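Local atomic coordinates of ferredoxin, 2Fe-2S (Aquifex aeolicus, PDB entry 1M2D), a protein that carries a single [2Fe-2S] cluster on a thioredoxin-like fold, forms homodimers in solution and transfers electrons in metabolic reactions. Residues Val6-Gln11 / Gln32-Lys37; Arg28-Ala33 / Glu80-Ile85; Gly62-Val67 / Gly71-Gln76. The protein carries 1 engineered substitution. All blocks are in the same frame, centred on the assembly; numbering follows the deposited sequence.

Overall arrangement
The chain starts with strand 4-9. Contact 1 closes the first long loop, which holds the cluster ligand Cys22, by bringing helix 27-40 back onto that strand. Contact 2 opens on the same helix, where contact 1 ends, and the two share Gln32 and Ala33. It closes only at helix 82-91, near the C-terminal end of the fold. Contact 3 falls wholly within that long span. It is the short hairpin of strands 65-68 and 72-74, and it follows contact 1 in series. Strand 65-68 pairs with strand 4-9, so contacts 1 and 3 meet in one sheet. Contact 2 joins the two helices that pack on this sheet.

Contact 1 (Val6-Gln11 / Gln32-Lys37); sequences VFVCVQ and QAFMEK. With FES (Fe2/s2 (inorganic) cluster), chain C.
Val6 and Val8 of the strand meet the Phe34 ring of the helix from two directions. Val6 CG1, turned anti to the backbone N (chi1 -180°), is the branch that reaches the ring. It sits over the centre of one face in a CH-pi contact, with Val6 CG1 4.2 Å from the centroid of the Phe34 ring and 10° off the normal. Val8 uses its other branch: Val8 CG2 approaches Phe34 CD1 obliquely at 4.0 Å. Val65, Val82 and Ile85 also touch Phe34, so the ring is buried between the sheet and helix 82-91. Strand 4-9, helix 27-40 and strand 48-53 form the beta-alpha-beta crossover of the thioredoxin-like fold, and this packing seats its helix on the sheet. Phe7 stacks on Phe7 of the second subunit. Cys9 SG binds the cluster iron FE1 at 2.3 Å, and Cys22 is also an iron ligand. Gln11 N donates to Cys9 SG over 3.6 Å, a bond that would probably help to stabilise negative charge on the thiolate. Gln11 CB lies 3.6 Å from the cluster sulfide S1, while Gln11 OE1 accepts a hydrogen bond from Cys55 N.

Contact 2 (Arg28-Ala33 / Glu80-Ile85); sequences REVFQA and EDVDEI
Asp83 OD1 forms a salt bridge with Lys37 NZ, a polar link between helix 82-91 and helix 27-40. The contact beside it is apolar, and no hydrogen bond crosses between the two segments. Val82 makes every contact of its segment. It meets Val30 and Ala33, which lie about one helical turn apart. The CB of Ala33 is directed at the 80-85 segment, whereas Val30 points more to one side. Val82 CG2 lies 4.0 Å from Val30 CG1 and 3.9 Å from Ala33 CB. The same methyl also passes Val30 O at a van der Waals distance. Val82 CG1, anti to its own backbone N (chi1 169°), is thereby laid on the main chain of Ala33, 3.9 Å from Ala33 C. This branch also touches the ring of Phe34. The small side chain of Ala33 allows a close approach, and Ala33 CA and Val82 CA are 6.5 Å apart. With an alanine in place of Val82, a gap would probably open at this junction, because the Val82 methyls would be taken away from Val30 CG1, Ala33 CB and the Phe34 ring.

Main-chain bonds stay within each segment: Ala33 N donates to Glu29 O over 3.0 Å, and Ile85 N to Asp81 O over 3.1 Å. Asp81 OD1 and Glu84 OE1 both form salt bridges with Arg98 NH2, which ties the 80-85 segment to the chain beyond helix 82-91. In the thioredoxin-like fold, helices 27-40 and 82-91 lie on the same face of the sheet, where Val30 packs on Val65 of strand 65-68 and Ile85 on Tyr74 of strand 72-74.

Contact 3 (Gly62-Val67 / Gly71-Gln76); sequences GPVVVV and GVWYGQ
Val65 and Tyr74 form a hydrogen-bonded antiparallel pair. Tyr74 N donates to Val65 O at 2.8 Å, and the return bond, Val65 N to Tyr74 O, is 3.1 Å. Val67 N bonds to Val72 O at 2.9 Å. Val67 O takes Val72 N and, weakly, Gly71 N. This is a G1 beta bulge, and Gly71 has the positive phi (77°) that favours glycine. CA-H...O contacts add to the pairing, among them Val64 CA to Tyr74 O at 3.3 Å. The segments form the beta hairpin of the thioredoxin-like fold, entered through cis-Pro63 as in thioredoxins, with Val64 touching the cluster. One CH-pi contact joins the strands. Trp73 CG, anti to the carbonyl carbon (chi1 -68°), lays the indole alongside Val66. Val66 CG2 then lies over the face of the six-membered ring of Trp73, 3.6 Å from its centroid and 18° off the normal. His5 of the second subunit also meets this indole. The remaining contacts are apolar. Val64 CG1 meets Trp73 CE3 obliquely. On the sheet face away from Trp73, Val67 CG2 approaches Tyr74 CE1 at 4.0 Å. Tyr74 OH is hydrogen-bonded to His89 ND1 and Val96 N.

Contact 1 (Val6-Gln11 / Gln32-Lys37)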
loop_
_atom_site.group_PDB
_atom_site.type_symbol
_atom_site.label_atom_id
_atom_site.label_comp_id
_atom_site.label_asym_id
_atom_site.label_seq_id
_atom_site.Cartn_x
_atom_site.Cartn_y
_atom_site.Cartn_z
ATOM N N VAL A 6 5.539 -4.216 2.874
ATOM C CA VAL A 6 6.039 -4.137 1.519
ATOM C C VAL A 6 4.836 -4.003 0.578
ATOM O O VAL A 6 3.924 -4.855 0.633
ATOM C CB VAL A 6 6.834 -5.403 1.135
ATOM C CG1 VAL A 6 7.354 -5.304 -0.277
ATOM C CG2 VAL A 6 7.955 -5.631 2.140
ATOM N N PHE A 7 4.806 -2.973 -0.222
ATOM C CA PHE A 7 3.758 -2.705 -1.187
ATOM C C PHE A 7 4.318 -2.911 -2.588
ATOM O O PHE A 7 5.316 -2.264 -2.962
ATOM C CB PHE A 7 3.260 -1.264 -1.024
ATOM C CG PHE A 7 2.512 -1.054 0.254
ATOM C CD1 PHE A 7 3.163 -0.572 1.391
ATOM C CD2 PHE A 7 1.161 -1.387 0.372
ATOM C CE1 PHE A 7 2.487 -0.405 2.582
ATOM C CE2 PHE A 7 0.468 -1.164 1.546
ATOM C CZ PHE A 7 1.126 -0.661 2.658
ATOM N N VAL A 8 3.693 -3.774 -3.356
ATOM C CA VAL A 8 4.117 -4.072 -4.723
ATOM C C VAL A 8 3.002 -3.628 -5.676
ATOM O O VAL A 8 1.892 -4.124 -5.598
ATOM C CB VAL A 8 4.384 -5.573 -4.927
ATOM C CG1 VAL A 8 4.872 -5.825 -6.336
ATOM C CG2 VAL A 8 5.414 -6.045 -3.933
ATOM N N CYS A 9 3.329 -2.684 -6.573
ATOM C CA CYS A 9 2.354 -2.277 -7.575
ATOM C C CYS A 9 2.128 -3.446 -8.544
ATOM O O CYS A 9 3.082 -3.911 -9.155
ATOM C CB CYS A 9 2.827 -1.056 -8.310
ATOM S SG CYS A 9 1.643 -0.574 -9.603
ATOM N N VAL A 10 0.870 -3.881 -8.671
ATOM C CA VAL A 10 0.481 -4.933 -9.566
ATOM C C VAL A 10 -0.456 -4.413 -10.681
ATOM O O VAL A 10 -1.075 -5.213 -11.379
ATOM C CB VAL A 10 -0.134 -6.158 -8.859
ATOM C CG1 VAL A 10 0.891 -6.767 -7.910
ATOM C CG2 VAL A 10 -1.408 -5.771 -8.121
ATOM N N GLN A 11 -0.546 -3.094 -10.812
ATOM C CA GLN A 11 -1.392 -2.463 -11.810
ATOM C C GLN A 11 -1.043 -2.905 -13.206
ATOM O O GLN A 11 0.108 -2.904 -13.612
ATOM C CB GLN A 11 -1.168 -0.970 -11.723
ATOM C CG GLN A 11 -1.989 -0.093 -12.664
ATOM C CD GLN A 11 -3.372 0.195 -12.161
ATOM O OE1 GLN A 11 -3.533 0.720 -11.029
ATOM N NE2 GLN A 11 -4.381 -0.151 -12.952
ATOM N N GLN A 32 4.606 -12.260 -6.492
ATOM C CA GLN A 32 4.618 -13.704 -6.274
ATOM C C GLN A 32 5.928 -14.112 -5.569
ATOM O O GLN A 32 5.917 -14.905 -4.650
ATOM C CB GLN A 32 4.501 -14.434 -7.586
ATOM C CG GLN A 32 4.604 -15.934 -7.811
ATOM C CD GLN A 32 4.060 -16.152 -9.223
ATOM O OE1 GLN A 32 4.710 -15.694 -10.170
ATOM N NE2 GLN A 32 2.887 -16.752 -9.371
ATOM N N ALA A 33 7.051 -13.604 -6.007
ATOM C CA ALA A 33 8.349 -13.954 -5.414
ATOM C C ALA A 33 8.443 -13.490 -3.959
ATOM O O ALA A 33 8.929 -14.264 -3.116
ATOM C CB ALA A 33 9.490 -13.402 -6.211
ATOM N N PHE A 34 7.942 -12.315 -3.673
ATOM C CA PHE A 34 7.865 -11.887 -2.269
ATOM C C PHE A 34 6.960 -12.794 -1.417
ATOM O O PHE A 34 7.344 -13.237 -0.377
ATOM C CB PHE A 34 7.389 -10.437 -2.057
ATOM C CG PHE A 34 8.451 -9.363 -2.228
ATOM C CD1 PHE A 34 8.485 -8.530 -3.319
ATOM C CD2 PHE A 34 9.410 -9.176 -1.228
ATOM C CE1 PHE A 34 9.394 -7.504 -3.481
ATOM C CE2 PHE A 34 10.316 -8.152 -1.388
ATOM C CZ PHE A 34 10.322 -7.318 -2.490
ATOM N N MET A 35 5.781 -13.070 -1.949
ATOM C CA MET A 35 4.904 -14.028 -1.273
ATOM C C MET A 35 5.554 -15.411 -1.100
ATOM O O MET A 35 5.442 -16.010 -0.031
ATOM C CB MET A 35 3.579 -14.179 -2.014
ATOM C CG MET A 35 2.813 -12.879 -1.992
ATOM S SD MET A 35 2.181 -12.382 -0.350
ATOM C CE MET A 35 0.688 -13.380 -0.253
ATOM N N GLU A 36 6.236 -15.967 -2.111
ATOM C CA GLU A 36 6.889 -17.266 -1.909
ATOM C C GLU A 36 7.968 -17.174 -0.842
ATOM O O GLU A 36 8.180 -18.090 -0.041
ATOM C CB GLU A 36 7.486 -17.787 -3.211
ATOM C CG GLU A 36 6.411 -18.095 -4.238
ATOM C CD GLU A 36 7.038 -18.470 -5.567
ATOM O OE1 GLU A 36 6.195 -18.686 -6.456
ATOM O OE2 GLU A 36 8.287 -18.522 -5.655
ATOM N N LYS A 37 8.695 -16.069 -0.754
ATOM C CA LYS A 37 9.678 -15.997 0.334
ATOM C C LYS A 37 9.066 -15.871 1.725
ATOM O O LYS A 37 9.428 -16.606 2.644
ATOM C CB LYS A 37 10.570 -14.783 0.126
ATOM C CG LYS A 37 11.499 -14.887 -1.071
ATOM C CD LYS A 37 12.579 -15.939 -0.801
ATOM C CE LYS A 37 13.828 -15.240 -0.295
ATOM N NZ LYS A 37 15.022 -16.140 -0.329
HETATM FE FE1 FES C . 2.927 0.687 -11.040
HETATM FE FE2 FES C . 2.157 3.082 -12.014
HETATM S S1 FES C . 1.595 1.060 -12.772
HETATM S S2 FES C . 3.570 2.675 -10.307
#

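Contact 2 (Arg28-Ala33 / Glu80-Ile85)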
loop_
_atom_site.group_PDB
_atom_site.type_symbol
_atom_site.label_atom_id
_atom_site.label_comp_id
_atom_site.label_asym_id
_atom_site.label_seq_id
_atom_site.Cartn_x
_atom_site.Cartn_y
_atom_site.Cartn_z
ATOM N N ARG A 28 3.851 -8.682 -11.359
ATOM C CA ARG A 28 3.083 -9.732 -10.630
ATOM C C ARG A 28 4.006 -10.877 -10.277
ATOM O O ARG A 28 3.776 -11.515 -9.278
ATOM C CB ARG A 28 1.860 -10.150 -11.442
ATOM C CG ARG A 28 0.955 -8.893 -11.496
ATOM C CD ARG A 28 -0.277 -9.200 -12.248
ATOM N NE ARG A 28 -1.076 -7.980 -12.217
ATOM C CZ ARG A 28 -2.241 -8.058 -12.830
ATOM N NH1 ARG A 28 -2.616 -9.156 -13.444
ATOM N NH2 ARG A 28 -3.034 -6.988 -12.857
ATOM N N GLU A 29 5.049 -11.127 -11.088
ATOM C CA GLU A 29 6.052 -12.126 -10.730
ATOM C C GLU A 29 6.917 -11.660 -9.546
ATOM O O GLU A 29 7.353 -12.468 -8.717
ATOM C CB GLU A 29 6.936 -12.479 -11.914
ATOM C CG GLU A 29 6.074 -13.242 -12.901
ATOM C CD GLU A 29 5.287 -12.373 -13.793
ATOM O OE1 GLU A 29 5.350 -11.138 -13.839
ATOM O OE2 GLU A 29 4.516 -13.048 -14.519
ATOM N N VAL A 30 7.142 -10.383 -9.409
ATOM C CA VAL A 30 7.787 -9.776 -8.237
ATOM C C VAL A 30 6.962 -10.027 -6.975
ATOM O O VAL A 30 7.435 -10.483 -5.951
ATOM C CB VAL A 30 8.042 -8.297 -8.429
ATOM C CG1 VAL A 30 8.555 -7.631 -7.149
ATOM C CG2 VAL A 30 9.046 -8.110 -9.547
ATOM N N PHE A 31 5.665 -9.705 -7.067
ATOM C CA PHE A 31 4.734 -9.878 -5.961
ATOM C C PHE A 31 4.744 -11.347 -5.560
ATOM O O PHE A 31 4.844 -11.743 -4.400
ATOM C CB PHE A 31 3.323 -9.409 -6.323
ATOM C CG PHE A 31 2.278 -9.694 -5.284
ATOM C CD1 PHE A 31 2.263 -8.980 -4.093
ATOM C CD2 PHE A 31 1.317 -10.673 -5.466
ATOM C CE1 PHE A 31 1.338 -9.255 -3.120
ATOM C CE2 PHE A 31 0.400 -10.968 -4.464
ATOM C CZ PHE A 31 0.419 -10.288 -3.312
ATOM N N GLN A 32 4.606 -12.260 -6.492
ATOM C CA GLN A 32 4.618 -13.704 -6.274
ATOM C C GLN A 32 5.928 -14.112 -5.569
ATOM O O GLN A 32 5.917 -14.905 -4.650
ATOM C CB GLN A 32 4.501 -14.434 -7.586
ATOM C CG GLN A 32 4.604 -15.934 -7.811
ATOM C CD GLN A 32 4.060 -16.152 -9.223
ATOM O OE1 GLN A 32 4.710 -15.694 -10.170
ATOM N NE2 GLN A 32 2.887 -16.752 -9.371
ATOM N N ALA A 33 7.051 -13.604 -6.007
ATOM C CA ALA A 33 8.349 -13.954 -5.414
ATOM C C ALA A 33 8.443 -13.490 -3.959
ATOM O O ALA A 33 8.929 -14.264 -3.116
ATOM C CB ALA A 33 9.490 -13.402 -6.211
ATOM N N GLU A 80 14.216 -11.698 -9.777
ATOM C CA GLU A 80 15.552 -12.116 -9.356
ATOM C C GLU A 80 16.165 -11.212 -8.305
ATOM O O GLU A 80 17.159 -11.587 -7.692
ATOM C CB GLU A 80 16.519 -12.146 -10.561
ATOM C CG GLU A 80 16.141 -13.169 -11.605
ATOM C CD GLU A 80 15.111 -12.806 -12.639
ATOM O OE1 GLU A 80 14.403 -11.803 -12.579
ATOM O OE2 GLU A 80 14.977 -13.614 -13.597
ATOM N N ASP A 81 15.605 -10.022 -8.072
ATOM C CA ASP A 81 16.087 -9.120 -7.057
ATOM C C ASP A 81 15.382 -9.331 -5.718
ATOM O O ASP A 81 15.850 -8.754 -4.715
ATOM C CB ASP A 81 15.795 -7.669 -7.476
ATOM C CG ASP A 81 16.569 -7.320 -8.713
ATOM O OD1 ASP A 81 17.800 -7.613 -8.755
ATOM O OD2 ASP A 81 15.980 -6.689 -9.598
ATOM N N VAL A 82 14.309 -10.072 -5.671
ATOM C CA VAL A 82 13.528 -10.173 -4.440
ATOM C C VAL A 82 14.378 -10.800 -3.323
ATOM O O VAL A 82 14.325 -10.343 -2.186
ATOM C CB VAL A 82 12.228 -10.922 -4.703
ATOM C CG1 VAL A 82 11.545 -11.280 -3.381
ATOM C CG2 VAL A 82 11.324 -10.046 -5.579
ATOM N N ASP A 83 15.196 -11.807 -3.632
ATOM C CA ASP A 83 15.990 -12.385 -2.571
ATOM C C ASP A 83 16.917 -11.367 -1.912
ATOM O O ASP A 83 17.044 -11.354 -0.707
ATOM C CB ASP A 83 16.865 -13.508 -3.090
ATOM C CG ASP A 83 16.105 -14.764 -3.359
ATOM O OD1 ASP A 83 14.979 -14.927 -2.897
ATOM O OD2 ASP A 83 16.860 -15.437 -4.092
ATOM N N GLU A 84 17.561 -10.523 -2.727
ATOM C CA GLU A 84 18.482 -9.538 -2.136
ATOM C C GLU A 84 17.710 -8.582 -1.282
ATOM O O GLU A 84 18.160 -8.173 -0.189
ATOM C CB GLU A 84 19.280 -8.828 -3.228
ATOM C CG GLU A 84 20.371 -7.976 -2.659
ATOM C CD GLU A 84 21.219 -7.183 -3.650
ATOM O OE1 GLU A 84 21.038 -7.346 -4.865
ATOM O OE2 GLU A 84 22.094 -6.413 -3.206
ATOM N N ILE A 85 16.530 -8.115 -1.739
ATOM C CA ILE A 85 15.772 -7.186 -0.897
ATOM C C ILE A 85 15.362 -7.876 0.403
ATOM O O ILE A 85 15.456 -7.257 1.471
ATOM C CB ILE A 85 14.545 -6.658 -1.679
ATOM C CG1 ILE A 85 14.948 -5.806 -2.882
ATOM C CG2 ILE A 85 13.602 -5.917 -0.729
ATOM C CD1 ILE A 85 13.830 -5.457 -3.843
#

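Contact 3 (Gly62-Val67 / Gly71-Gln76)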
loop_
_atom_site.group_PDB
_atom_site.type_symbol
_atom_site.label_atom_id
_atom_site.label_comp_id
_atom_site.label_asym_id
_atom_site.label_seq_id
_atom_site.Cartn_x
_atom_site.Cartn_y
_atom_site.Cartn_z
ATOM N N GLY A 62 9.068 1.423 -13.000
ATOM C CA GLY A 62 8.630 0.219 -12.437
ATOM C C GLY A 62 9.340 -1.036 -12.849
ATOM O O GLY A 62 10.169 -1.004 -13.791
ATOM N N PRO A 63 9.050 -2.171 -12.240
ATOM C CA PRO A 63 8.149 -2.380 -11.085
ATOM C C PRO A 63 8.534 -1.604 -9.840
ATOM O O PRO A 63 9.690 -1.578 -9.442
ATOM C CB PRO A 63 8.236 -3.844 -10.819
ATOM C CG PRO A 63 8.493 -4.424 -12.173
ATOM C CD PRO A 63 9.527 -3.485 -12.763
ATOM N N VAL A 64 7.542 -0.934 -9.282
ATOM C CA VAL A 64 7.649 -0.105 -8.072
ATOM C C VAL A 64 7.298 -0.939 -6.843
ATOM O O VAL A 64 6.219 -1.560 -6.786
ATOM C CB VAL A 64 6.755 1.134 -8.180
ATOM C CG1 VAL A 64 6.864 1.960 -6.915
ATOM C CG2 VAL A 64 7.149 1.979 -9.398
ATOM N N VAL A 65 8.194 -0.927 -5.858
ATOM C CA VAL A 65 8.021 -1.612 -4.589
ATOM C C VAL A 65 8.349 -0.614 -3.490
ATOM O O VAL A 65 9.417 -0.008 -3.555
ATOM C CB VAL A 65 8.925 -2.863 -4.496
ATOM C CG1 VAL A 65 8.783 -3.482 -3.126
ATOM C CG2 VAL A 65 8.584 -3.801 -5.630
ATOM N N VAL A 66 7.476 -0.450 -2.501
ATOM C CA VAL A 66 7.706 0.519 -1.428
ATOM C C VAL A 66 7.700 -0.207 -0.098
ATOM O O VAL A 66 6.816 -1.023 0.159
ATOM C CB VAL A 66 6.637 1.628 -1.477
ATOM C CG1 VAL A 66 6.962 2.675 -0.401
ATOM C CG2 VAL A 66 6.557 2.203 -2.877
ATOM N N VAL A 67 8.664 0.101 0.746
ATOM C CA VAL A 67 8.797 -0.501 2.045
ATOM C C VAL A 67 8.561 0.546 3.125
ATOM O O VAL A 67 9.307 1.544 3.187
ATOM C CB VAL A 67 10.168 -1.188 2.260
ATOM C CG1 VAL A 67 10.236 -1.870 3.600
ATOM C CG2 VAL A 67 10.431 -2.162 1.114
ATOM N N GLY A 71 10.020 3.976 4.306
ATOM C CA GLY A 71 9.865 4.903 3.219
ATOM C C GLY A 71 10.802 4.778 2.055
ATOM O O GLY A 71 11.147 5.756 1.368
ATOM N N VAL A 72 11.263 3.541 1.820
ATOM C CA VAL A 72 12.164 3.256 0.717
ATOM C C VAL A 72 11.343 2.864 -0.489
ATOM O O VAL A 72 10.549 1.908 -0.447
ATOM C CB VAL A 72 13.130 2.125 1.081
ATOM C CG1 VAL A 72 13.916 1.681 -0.117
ATOM C CG2 VAL A 72 14.047 2.572 2.210
ATOM N N TRP A 73 11.506 3.591 -1.578
ATOM C CA TRP A 73 10.883 3.300 -2.871
ATOM C C TRP A 73 11.927 2.672 -3.755
ATOM O O TRP A 73 12.984 3.258 -3.993
ATOM C CB TRP A 73 10.346 4.573 -3.543
ATOM C CG TRP A 73 9.173 5.198 -2.815
ATOM C CD1 TRP A 73 9.101 5.643 -1.541
ATOM C CD2 TRP A 73 7.877 5.430 -3.407
ATOM N NE1 TRP A 73 7.848 6.133 -1.278
ATOM C CE2 TRP A 73 7.076 6.007 -2.404
ATOM C CE3 TRP A 73 7.332 5.186 -4.655
ATOM C CZ2 TRP A 73 5.752 6.344 -2.645
ATOM C CZ3 TRP A 73 6.004 5.539 -4.910
ATOM C CH2 TRP A 73 5.237 6.118 -3.887
ATOM N N TYR A 74 11.625 1.482 -4.261
ATOM C CA TYR A 74 12.415 0.776 -5.246
ATOM C C TYR A 74 11.762 0.882 -6.605
ATOM O O TYR A 74 10.538 0.834 -6.719
ATOM C CB TYR A 74 12.506 -0.693 -4.843
ATOM C CG TYR A 74 13.295 -1.038 -3.624
ATOM C CD1 TYR A 74 12.724 -1.674 -2.524
ATOM C CD2 TYR A 74 14.667 -0.775 -3.593
ATOM C CE1 TYR A 74 13.472 -2.007 -1.415
ATOM C CE2 TYR A 74 15.412 -1.156 -2.494
ATOM C CZ TYR A 74 14.819 -1.772 -1.415
ATOM O OH TYR A 74 15.541 -2.143 -0.350
ATOM N N GLY A 75 12.615 0.924 -7.632
ATOM C CA GLY A 75 12.183 0.812 -9.008
ATOM C C GLY A 75 12.912 -0.268 -9.753
ATOM O O GLY A 75 13.940 -0.793 -9.293
ATOM N N GLN A 76 12.357 -0.624 -10.890
ATOM C CA GLN A 76 12.951 -1.598 -11.803
ATOM C C GLN A 76 13.162 -2.954 -11.170
ATOM O O GLN A 76 14.107 -3.662 -11.509
ATOM C CB GLN A 76 14.263 -1.104 -12.435
ATOM C CG GLN A 76 14.109 0.262 -13.034
ATOM C CD GLN A 76 15.489 0.624 -13.595
ATOM O OE1 GLN A 76 15.714 0.550 -14.755
ATOM N NE2 GLN A 76 16.417 0.959 -12.689
#